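Local coordinates for protein 4-alpha-glucanotransferase (Corynebacterium glutamicum, PDB 5B68) that is an amylomaltase, also called disproportionating enzyme, built on a TIM-barrel glucanotransferase domain with a beta-sandwich domain nearer its N terminus, at residues Ala182-Val187 with Gly202-Val207; Thr555-His560 with Thr636-Thr641; Gly567-Glu572 with Gly625-Leu630; Val651-Glu656 with Arg698-Ser703. All blocks are in the same frame, centred on the assembly; numbering follows the deposited sequence.

Contact 1. Residues Ala182-Val187 with Gly202-Val207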
# COMPACT_ATOMS: atom_id res chain seq x y z
N ALA A 182 -10.03 -7.43 8.34
CA ALA A 182 -9.59 -7.54 9.72
C ALA A 182 -8.23 -6.86 9.90
O ALA A 182 -7.36 -6.97 9.03
CB ALA A 182 -9.46 -8.96 10.16
N GLN A 183 -8.09 -6.16 11.02
CA GLN A 183 -6.78 -5.67 11.46
C GLN A 183 -6.11 -6.81 12.20
O GLN A 183 -6.33 -7.03 13.42
CB GLN A 183 -6.92 -4.41 12.29
CG GLN A 183 -7.56 -3.30 11.55
CD GLN A 183 -6.65 -2.68 10.50
OE1 GLN A 183 -5.62 -2.13 10.86
NE2 GLN A 183 -7.03 -2.72 9.22
N ILE A 184 -5.35 -7.63 11.49
CA ILE A 184 -4.98 -8.94 12.03
C ILE A 184 -4.17 -8.92 13.34
O ILE A 184 -4.31 -9.83 14.16
CB ILE A 184 -4.32 -9.87 10.93
CG1 ILE A 184 -4.24 -11.32 11.37
CG2 ILE A 184 -2.94 -9.33 10.59
CD1 ILE A 184 -5.61 -11.91 11.59
N TYR A 185 -3.33 -7.91 13.52
CA TYR A 185 -2.54 -7.74 14.79
C TYR A 185 -3.52 -7.65 16.01
O TYR A 185 -3.18 -7.99 17.12
CB TYR A 185 -1.68 -6.43 14.73
CG TYR A 185 -2.41 -5.21 14.34
CD1 TYR A 185 -3.14 -4.47 15.30
CD2 TYR A 185 -2.49 -4.79 13.02
CE1 TYR A 185 -3.86 -3.39 14.94
CE2 TYR A 185 -3.24 -3.68 12.64
CZ TYR A 185 -3.94 -3.00 13.63
OH TYR A 185 -4.70 -1.93 13.34
N SER A 186 -4.73 -7.17 15.75
CA SER A 186 -5.72 -6.97 16.81
C SER A 186 -6.60 -8.17 17.09
O SER A 186 -7.36 -8.13 18.06
CB SER A 186 -6.64 -5.77 16.52
OG SER A 186 -7.62 -6.03 15.50
N VAL A 187 -6.52 -9.21 16.27
CA VAL A 187 -7.38 -10.37 16.42
C VAL A 187 -6.58 -11.55 16.93
O VAL A 187 -5.64 -11.98 16.31
CB VAL A 187 -8.00 -10.79 15.08
CG1 VAL A 187 -9.04 -11.87 15.28
CG2 VAL A 187 -8.59 -9.61 14.37
N GLY A 202 -4.48 -17.25 8.77
CA GLY A 202 -5.05 -18.38 8.07
C GLY A 202 -6.29 -18.99 8.74
O GLY A 202 -7.24 -19.35 8.07
N ASN A 203 -6.30 -18.99 10.07
CA ASN A 203 -7.39 -19.49 10.90
C ASN A 203 -8.62 -18.61 10.66
O ASN A 203 -9.67 -19.14 10.30
CB ASN A 203 -6.96 -19.42 12.38
CG ASN A 203 -7.96 -20.13 13.33
OD1 ASN A 203 -9.02 -20.65 12.90
ND2 ASN A 203 -7.63 -20.11 14.63
N LEU A 204 -8.45 -17.30 10.82
CA LEU A 204 -9.54 -16.32 10.61
C LEU A 204 -10.07 -16.49 9.18
O LEU A 204 -11.31 -16.50 8.99
CB LEU A 204 -9.13 -14.92 10.87
CG LEU A 204 -10.15 -13.80 10.76
CD1 LEU A 204 -11.34 -14.05 11.64
CD2 LEU A 204 -9.50 -12.47 11.00
N ALA A 205 -9.20 -16.60 8.19
CA ALA A 205 -9.69 -16.74 6.80
C ALA A 205 -10.56 -17.95 6.67
O ALA A 205 -11.67 -17.86 6.09
CB ALA A 205 -8.55 -16.84 5.77
N SER A 206 -10.11 -19.04 7.29
CA SER A 206 -10.86 -20.31 7.13
C SER A 206 -12.22 -20.17 7.83
O SER A 206 -13.21 -20.69 7.33
CB SER A 206 -10.07 -21.55 7.57
OG SER A 206 -9.97 -21.53 8.97
N VAL A 207 -12.28 -19.45 8.94
CA VAL A 207 -13.55 -19.29 9.67
C VAL A 207 -14.54 -18.45 8.90
O VAL A 207 -15.67 -18.82 8.71
CB VAL A 207 -13.29 -18.63 11.04
CG1 VAL A 207 -14.58 -18.10 11.68
CG2 VAL A 207 -12.60 -19.58 11.98

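Contact 2. Residues Thr555-His560 with Thr636-Thr641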
# COMPACT_ATOMS: atom_id res chain seq x y z
N THR A 555 -17.03 -2.00 -2.14
CA THR A 555 -17.94 -1.20 -1.30
C THR A 555 -17.99 -1.72 0.15
O THR A 555 -18.14 -2.94 0.40
CB THR A 555 -19.35 -1.17 -1.93
OG1 THR A 555 -19.24 -0.51 -3.19
CG2 THR A 555 -20.29 -0.35 -1.07
N THR A 556 -17.79 -0.83 1.11
CA THR A 556 -17.84 -1.19 2.52
C THR A 556 -18.78 -0.23 3.22
O THR A 556 -19.09 0.87 2.66
CB THR A 556 -16.47 -1.03 3.25
OG1 THR A 556 -15.91 0.28 2.96
CG2 THR A 556 -15.61 -2.05 2.81
N VAL A 557 -19.15 -0.59 4.44
CA VAL A 557 -19.90 0.32 5.30
C VAL A 557 -18.90 1.27 5.92
O VAL A 557 -19.14 2.46 6.04
CB VAL A 557 -20.64 -0.40 6.43
CG1 VAL A 557 -21.27 0.60 7.39
CG2 VAL A 557 -21.62 -1.41 5.86
N THR A 558 -17.78 0.72 6.37
CA THR A 558 -16.82 1.46 7.16
C THR A 558 -15.37 1.04 6.84
O THR A 558 -15.17 0.33 5.90
CB THR A 558 -17.14 1.35 8.64
OG1 THR A 558 -16.41 2.35 9.37
CG2 THR A 558 -16.85 -0.03 9.18
N THR A 559 -14.39 1.62 7.53
CA THR A 559 -12.96 1.33 7.26
C THR A 559 -12.24 1.46 8.57
O THR A 559 -12.79 1.97 9.53
CB THR A 559 -12.20 2.32 6.33
OG1 THR A 559 -12.08 3.59 6.96
CG2 THR A 559 -12.85 2.45 5.03
N HIS A 560 -11.00 1.06 8.56
CA HIS A 560 -10.12 1.12 9.73
C HIS A 560 -9.87 2.55 10.24
O HIS A 560 -9.44 2.69 11.36
CB HIS A 560 -8.76 0.41 9.41
CG HIS A 560 -8.03 1.04 8.28
ND1 HIS A 560 -8.27 0.74 6.96
CD2 HIS A 560 -7.14 2.07 8.28
CE1 HIS A 560 -7.52 1.52 6.19
NE2 HIS A 560 -6.84 2.34 6.98
N THR A 636 -27.14 -5.42 4.45
CA THR A 636 -28.00 -5.81 3.34
C THR A 636 -27.98 -4.79 2.19
O THR A 636 -27.97 -5.18 0.95
CB THR A 636 -29.48 -6.03 3.86
OG1 THR A 636 -29.48 -7.14 4.79
CG2 THR A 636 -30.33 -6.39 2.73
N PHE A 637 -28.08 -3.53 2.56
CA PHE A 637 -28.07 -2.41 1.60
C PHE A 637 -26.78 -2.48 0.73
O PHE A 637 -26.85 -2.50 -0.46
CB PHE A 637 -28.12 -1.11 2.36
CG PHE A 637 -28.03 0.11 1.49
CD1 PHE A 637 -29.08 0.48 0.68
CD2 PHE A 637 -26.87 0.88 1.45
CE1 PHE A 637 -29.02 1.58 -0.16
CE2 PHE A 637 -26.81 1.99 0.60
CZ PHE A 637 -27.89 2.36 -0.19
N VAL A 638 -25.65 -2.67 1.40
CA VAL A 638 -24.34 -2.81 0.69
C VAL A 638 -24.28 -4.08 -0.13
O VAL A 638 -23.88 -4.03 -1.30
CB VAL A 638 -23.22 -2.73 1.73
CG1 VAL A 638 -21.92 -3.34 1.22
CG2 VAL A 638 -23.03 -1.29 2.14
N ALA A 639 -24.77 -5.19 0.43
CA ALA A 639 -24.68 -6.50 -0.25
C ALA A 639 -25.43 -6.50 -1.60
O ALA A 639 -25.03 -7.20 -2.54
CB ALA A 639 -25.21 -7.64 0.67
N LYS A 640 -26.53 -5.73 -1.66
CA LYS A 640 -27.38 -5.71 -2.88
C LYS A 640 -27.09 -4.56 -3.79
O LYS A 640 -27.81 -4.36 -4.79
CB LYS A 640 -28.88 -5.82 -2.53
CG LYS A 640 -29.32 -7.11 -1.78
CD LYS A 640 -28.75 -8.40 -2.35
CE LYS A 640 -29.44 -9.63 -1.80
NZ LYS A 640 -28.44 -10.66 -1.41
N THR A 641 -25.96 -3.86 -3.57
CA THR A 641 -25.46 -2.93 -4.58
C THR A 641 -24.88 -3.70 -5.78
O THR A 641 -24.59 -4.86 -5.66
CB THR A 641 -24.33 -2.02 -4.06
OG1 THR A 641 -23.17 -2.82 -3.68
CG2 THR A 641 -24.78 -1.17 -2.94

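Contact 3. Residues Gly567-Glu572 with Gly625-Leu630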
# COMPACT_ATOMS: atom_id res chain seq x y z
N GLY A 567 -20.24 1.94 17.14
CA GLY A 567 -19.83 3.27 17.69
C GLY A 567 -20.31 4.44 16.87
O GLY A 567 -20.83 5.43 17.42
N TYR A 568 -20.21 4.31 15.55
CA TYR A 568 -20.60 5.33 14.62
C TYR A 568 -22.10 5.65 14.75
O TYR A 568 -22.49 6.78 14.80
CB TYR A 568 -20.29 4.91 13.20
CG TYR A 568 -20.29 6.02 12.23
CD1 TYR A 568 -21.48 6.59 11.79
CD2 TYR A 568 -19.10 6.57 11.75
CE1 TYR A 568 -21.48 7.63 10.89
CE2 TYR A 568 -19.11 7.60 10.83
CZ TYR A 568 -20.30 8.14 10.42
OH TYR A 568 -20.36 9.18 9.51
N LEU A 569 -22.95 4.62 14.80
CA LEU A 569 -24.39 4.82 15.06
C LEU A 569 -24.69 5.64 16.32
O LEU A 569 -25.69 6.36 16.33
CB LEU A 569 -25.11 3.45 15.15
CG LEU A 569 -25.32 2.74 13.79
CD1 LEU A 569 -25.63 1.24 13.91
CD2 LEU A 569 -26.36 3.43 12.92
N GLU A 570 -23.84 5.52 17.34
CA GLU A 570 -24.07 6.16 18.63
C GLU A 570 -23.29 7.48 18.79
O GLU A 570 -23.15 7.98 19.90
CB GLU A 570 -23.85 5.13 19.78
CG GLU A 570 -25.05 4.18 19.94
CD GLU A 570 -24.70 2.75 20.38
OE1 GLU A 570 -24.19 2.62 21.52
OE2 GLU A 570 -24.95 1.76 19.59
N GLY A 571 -22.83 8.05 17.67
CA GLY A 571 -22.02 9.26 17.65
C GLY A 571 -20.56 9.20 18.07
O GLY A 571 -19.97 10.24 18.26
N GLU A 572 -19.94 8.03 18.16
CA GLU A 572 -18.53 7.92 18.66
C GLU A 572 -17.46 8.66 17.84
O GLU A 572 -16.45 9.10 18.39
CB GLU A 572 -18.14 6.44 18.87
CG GLU A 572 -16.67 6.14 19.26
CD GLU A 572 -16.32 6.47 20.71
OE1 GLU A 572 -16.97 7.37 21.33
OE2 GLU A 572 -15.38 5.84 21.25
N GLY A 625 -34.10 1.57 15.97
CA GLY A 625 -34.04 0.11 15.95
C GLY A 625 -32.91 -0.33 16.83
O GLY A 625 -32.07 0.49 17.22
N GLU A 626 -32.85 -1.62 17.09
CA GLU A 626 -31.77 -2.22 17.85
C GLU A 626 -30.48 -2.20 17.03
O GLU A 626 -30.53 -2.19 15.83
CB GLU A 626 -32.11 -3.67 18.14
CG GLU A 626 -33.39 -3.87 18.89
CD GLU A 626 -33.12 -4.07 20.35
OE1 GLU A 626 -32.75 -3.08 21.01
OE2 GLU A 626 -33.25 -5.21 20.82
N LEU A 627 -29.35 -2.28 17.70
CA LEU A 627 -28.08 -2.20 17.01
C LEU A 627 -28.00 -3.28 15.95
O LEU A 627 -27.67 -3.01 14.83
CB LEU A 627 -26.96 -2.44 18.01
CG LEU A 627 -25.50 -2.08 17.72
CD1 LEU A 627 -24.53 -3.20 17.99
CD2 LEU A 627 -25.30 -1.47 16.35
N ALA A 628 -28.39 -4.50 16.30
CA ALA A 628 -28.32 -5.60 15.36
C ALA A 628 -29.19 -5.36 14.14
O ALA A 628 -28.82 -5.70 13.05
CB ALA A 628 -28.68 -6.92 16.03
N GLU A 629 -30.37 -4.78 14.33
CA GLU A 629 -31.23 -4.49 13.20
C GLU A 629 -30.62 -3.46 12.24
O GLU A 629 -30.74 -3.58 11.05
CB GLU A 629 -32.62 -4.05 13.68
CG GLU A 629 -33.21 -5.00 14.71
CD GLU A 629 -34.56 -4.55 15.22
OE1 GLU A 629 -34.67 -3.47 15.80
OE2 GLU A 629 -35.53 -5.30 15.03
N LEU A 630 -29.97 -2.46 12.79
CA LEU A 630 -29.35 -1.42 11.97
C LEU A 630 -28.13 -1.99 11.24
O LEU A 630 -27.99 -1.76 10.06
CB LEU A 630 -28.97 -0.24 12.84
CG LEU A 630 -30.19 0.52 13.38
CD1 LEU A 630 -29.78 1.39 14.54
CD2 LEU A 630 -30.84 1.33 12.31

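Contact 4. Residues Val651-Glu656 with Arg698-Ser703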
# COMPACT_ATOMS: atom_id res chain seq x y z
N VAL A 651 -14.90 -6.02 12.80
CA VAL A 651 -15.33 -5.27 13.99
C VAL A 651 -16.86 -5.17 14.06
O VAL A 651 -17.41 -5.15 15.16
CB VAL A 651 -14.75 -3.81 14.04
CG1 VAL A 651 -13.26 -3.86 14.37
CG2 VAL A 651 -14.99 -3.00 12.79
N ASP A 652 -17.48 -5.00 12.91
CA ASP A 652 -18.95 -4.85 12.84
C ASP A 652 -19.68 -6.17 13.06
O ASP A 652 -20.87 -6.15 13.39
CB ASP A 652 -19.39 -4.26 11.48
CG ASP A 652 -19.11 -2.79 11.38
OD1 ASP A 652 -18.69 -2.23 12.41
OD2 ASP A 652 -19.35 -2.19 10.33
N MET A 653 -18.99 -7.30 12.93
CA MET A 653 -19.57 -8.61 13.16
C MET A 653 -19.64 -8.94 14.65
O MET A 653 -20.37 -9.86 15.03
CB MET A 653 -18.83 -9.71 12.35
CG MET A 653 -18.74 -9.41 10.90
SD MET A 653 -17.93 -10.70 9.95
CE MET A 653 -19.32 -11.68 9.34
N VAL A 654 -18.89 -8.23 15.51
CA VAL A 654 -18.86 -8.57 16.91
C VAL A 654 -19.35 -7.42 17.83
O VAL A 654 -19.34 -7.58 19.03
CB VAL A 654 -17.45 -9.01 17.35
CG1 VAL A 654 -16.99 -10.17 16.53
CG2 VAL A 654 -16.48 -7.86 17.19
N GLY A 655 -19.75 -6.29 17.25
CA GLY A 655 -20.27 -5.14 17.98
C GLY A 655 -19.24 -4.21 18.56
O GLY A 655 -19.54 -3.48 19.47
N GLU A 656 -17.99 -4.29 18.08
CA GLU A 656 -16.89 -3.37 18.53
C GLU A 656 -17.35 -1.89 18.46
O GLU A 656 -17.89 -1.45 17.43
CB GLU A 656 -15.68 -3.62 17.57
CG GLU A 656 -14.48 -2.77 17.74
CD GLU A 656 -13.74 -3.08 19.01
OE1 GLU A 656 -14.09 -2.40 20.02
OE2 GLU A 656 -12.84 -3.98 19.04
N ARG A 698 -25.83 -13.01 12.39
CA ARG A 698 -26.80 -12.03 11.80
C ARG A 698 -26.13 -11.13 10.68
O ARG A 698 -26.68 -10.87 9.56
CB ARG A 698 -27.39 -11.18 12.90
CG ARG A 698 -28.29 -11.97 13.86
CD ARG A 698 -28.82 -11.13 15.01
NE ARG A 698 -29.86 -10.26 14.55
CZ ARG A 698 -30.72 -9.57 15.30
NH1 ARG A 698 -31.60 -8.78 14.68
NH2 ARG A 698 -30.78 -9.68 16.61
N VAL A 699 -24.94 -10.64 10.98
CA VAL A 699 -24.27 -9.74 10.03
C VAL A 699 -23.81 -10.54 8.86
O VAL A 699 -23.92 -10.05 7.73
CB VAL A 699 -23.13 -8.94 10.71
CG1 VAL A 699 -22.29 -8.16 9.71
CG2 VAL A 699 -23.74 -8.09 11.85
N ALA A 700 -23.28 -11.75 9.11
CA ALA A 700 -22.86 -12.62 7.97
C ALA A 700 -24.02 -12.94 7.03
O ALA A 700 -23.89 -12.82 5.81
CB ALA A 700 -22.19 -13.87 8.43
N LYS A 701 -25.17 -13.29 7.58
CA LYS A 701 -26.34 -13.58 6.73
C LYS A 701 -26.82 -12.36 5.97
O LYS A 701 -27.18 -12.49 4.79
CB LYS A 701 -27.53 -14.12 7.57
CG LYS A 701 -27.32 -15.55 7.98
CD LYS A 701 -28.61 -16.22 8.48
CE LYS A 701 -28.31 -17.58 9.12
NZ LYS A 701 -27.58 -17.48 10.43
N ALA A 702 -26.85 -11.21 6.63
CA ALA A 702 -27.23 -9.93 6.02
C ALA A 702 -26.29 -9.51 4.92
O ALA A 702 -26.69 -8.79 3.98
CB ALA A 702 -27.37 -8.84 7.11
N SER A 703 -25.05 -10.00 4.95
CA SER A 703 -24.06 -9.62 3.92
C SER A 703 -24.00 -10.55 2.73
O SER A 703 -23.23 -10.30 1.82
CB SER A 703 -22.66 -9.51 4.58
OG SER A 703 -22.76 -8.56 5.68

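Contact 1. Residues Ala182-Val187 with Gly202-Val207
The CA atoms of Val187 and Leu204 are the nearest pair across the contact, 8.6 Å apart, so the loop of residues 182-187 meets the helix through side chains alone. Leu204 supplies one methyl, CD2, and three residues of the loop gather round it. Ala182 CB comes closest, 3.6 Å from Leu204 CD2. Ile184 reaches the same methyl with the end of its longer branch, CD1 lying 4.0 Å from Leu204 CD2, and these two side chains run past each other in opposite senses. Val187 CG1 adds a looser touch at 4.3 Å from Leu204 CD2. The leucine extends toward the loop because its CG lies opposite the backbone N (chi1 -177°). Behind these apolar groups the short 3-10 turn is pinned by Gln183 O, which accepts hydrogen bonds from both Ser186 N and Ser186 OG, the hydroxyl lying 2.6 Å from Gln183 O on a lone pair in the carbonyl plane. Leu650 of helix 650-654 also packs on Ala182, Val187 and Leu204, and the touching residues are all buried. Strand 177-182, this loop, helix 198-209 and strand 215-218, which lies next to 177-182 in the sheet, form the first beta-alpha-beta crossover of the TIM barrel.

Contact 2. Residues Thr555-His560 with Thr636-Thr641
Val638, from the last part of helix 627-639, sets one methyl against Thr555 and the other against Val557, and has the most surface buried of the three. Its CG1 lies 3.9 Å from the carbonyl O of Thr555 and 4.1 Å from Thr555 CG2, so it touches backbone and side chain of one residue together. The threonine offers its methyl and not its hydroxyl: chi1 of -63° sets OG1 beside the backbone N and opposite the carbonyl carbon, which leaves CG2 anti to the N, and OG1 is hydrogen-bonded to Ser643 OG. The second branch, Val638 CG2, meets Val557 CG2 at 4.0 Å, where the two valine side chains pass at a slant. In the TIM barrel, strand 553-556 lies beside strand 645-649, and helix 627-639 comes between them along the chain, covering the outside of the sheet; Val638 also packs on Thr646. Where the helix ends, Val638 O is gripped twice, by the backbone N of Thr641 at 3.1 Å and by Thr641 OG1 at 2.8 Å, the hydroxyl lying in the carbonyl plane. Beyond the strand's C-terminal end the loop runs past Val557 to His560, whose NE2 is hydrogen-bonded to O8 of a BTB molecule.

Contact 3. Residues Gly567-Glu572 with Gly625-Leu630
The carboxylate of Glu570 is the flat group reaching across to Leu627: its OE2 lies 4.3 Å from Leu627 CG, a loose touch by an exposed residue, while OE1 has a long, weak ion pair with Lys657. Two other flat groups take no part across the contact. The ring of Tyr568 stacks with His573 and Trp533, and the carboxylate of Glu629 turns back on its own helix, where OE1 uses the anti lone pair to accept a hydrogen bond from the backbone N of the N-cap residue Glu626 at 2.9 Å, nearly straight (N-H...O 167°). The apolar grip belongs to Leu569. Its CD1 enters between two residues one turn apart on helix 627-639, standing 3.7 Å from Leu627 CD2 and 3.8 Å from Leu630 CB. Leu627 gets its branch there with CG opposite the backbone N (chi1 -163°). Leu602 and Gln598 of helix 587-607 lie against Leu630 and Leu569, carrying the packing to a third helix. The end of one helix thus packs on the start of another, and helix 565-569 is closed by a Schellman motif, with Gly571 as C-prime residue, Glu572 N bonding to Gly567 O and Gly571 N to Tyr568 O.

Contact 4. Residues Val651-Glu656 with Arg698-Ser703
Met653 lies along Val699 and ends on Ala700, joining the short helix 650-654, which follows the last strand of the TIM barrel, to helix 694-702, which comes later and packs on the outside of the sheet. Met653 CA and Val699 CA lie 5.8 Å apart. The CB bond of the methionine points across the line to the second helix, and the rest of the chain curls round to reach it, CG lying beside the backbone N (chi1 -53°). CG makes the first apolar contact, 3.9 Å from Val699 CG1. The next step is extended and carries SD past the valine. There the chain bends (chi3 95°), and this turn brings the terminal CE onto the alanine, 3.7 Å from Ala700 CB and 3.9 Å from Ala700 CA. Val648 of the preceding strand, 645-649, packs on both Met653 and Val699, backing the pair from the sheet. Asp652 sends its carboxylate another way, OD2 hydrogen-bonded to Thr565 OG1. Near the end of the second helix Ser703 OG folds back to donate to Val699 O at 2.8 Å, coming in tilted from the carbonyl plane. The other methyl of the valine, CG2, rests against backbone, 3.8 Å from the carbonyl O of Asp652.

In the fold
All four contacts lie in or against the TIM barrel. Contact 1 comes first along the chain, at the first strand, 177-182; contacts 2, 3 and 4 gather around 645-649, which lies beside it in the sheet, and 553-556, one strand further on. Contacts 2 and 3 share helix 627-639, with contact 3 lying between the two halves of contact 2 in sequence; their centres are 15 Å apart. Contact 4 follows both, its centre 11 Å from contact 2's and 12 Å from contact 3's, and Arg698 lies against Ala628. Contact 1 touches contact 2 through Gln183 and His560, so the loops after strands 177-182 and 553-556 meet across the end of the strand between them.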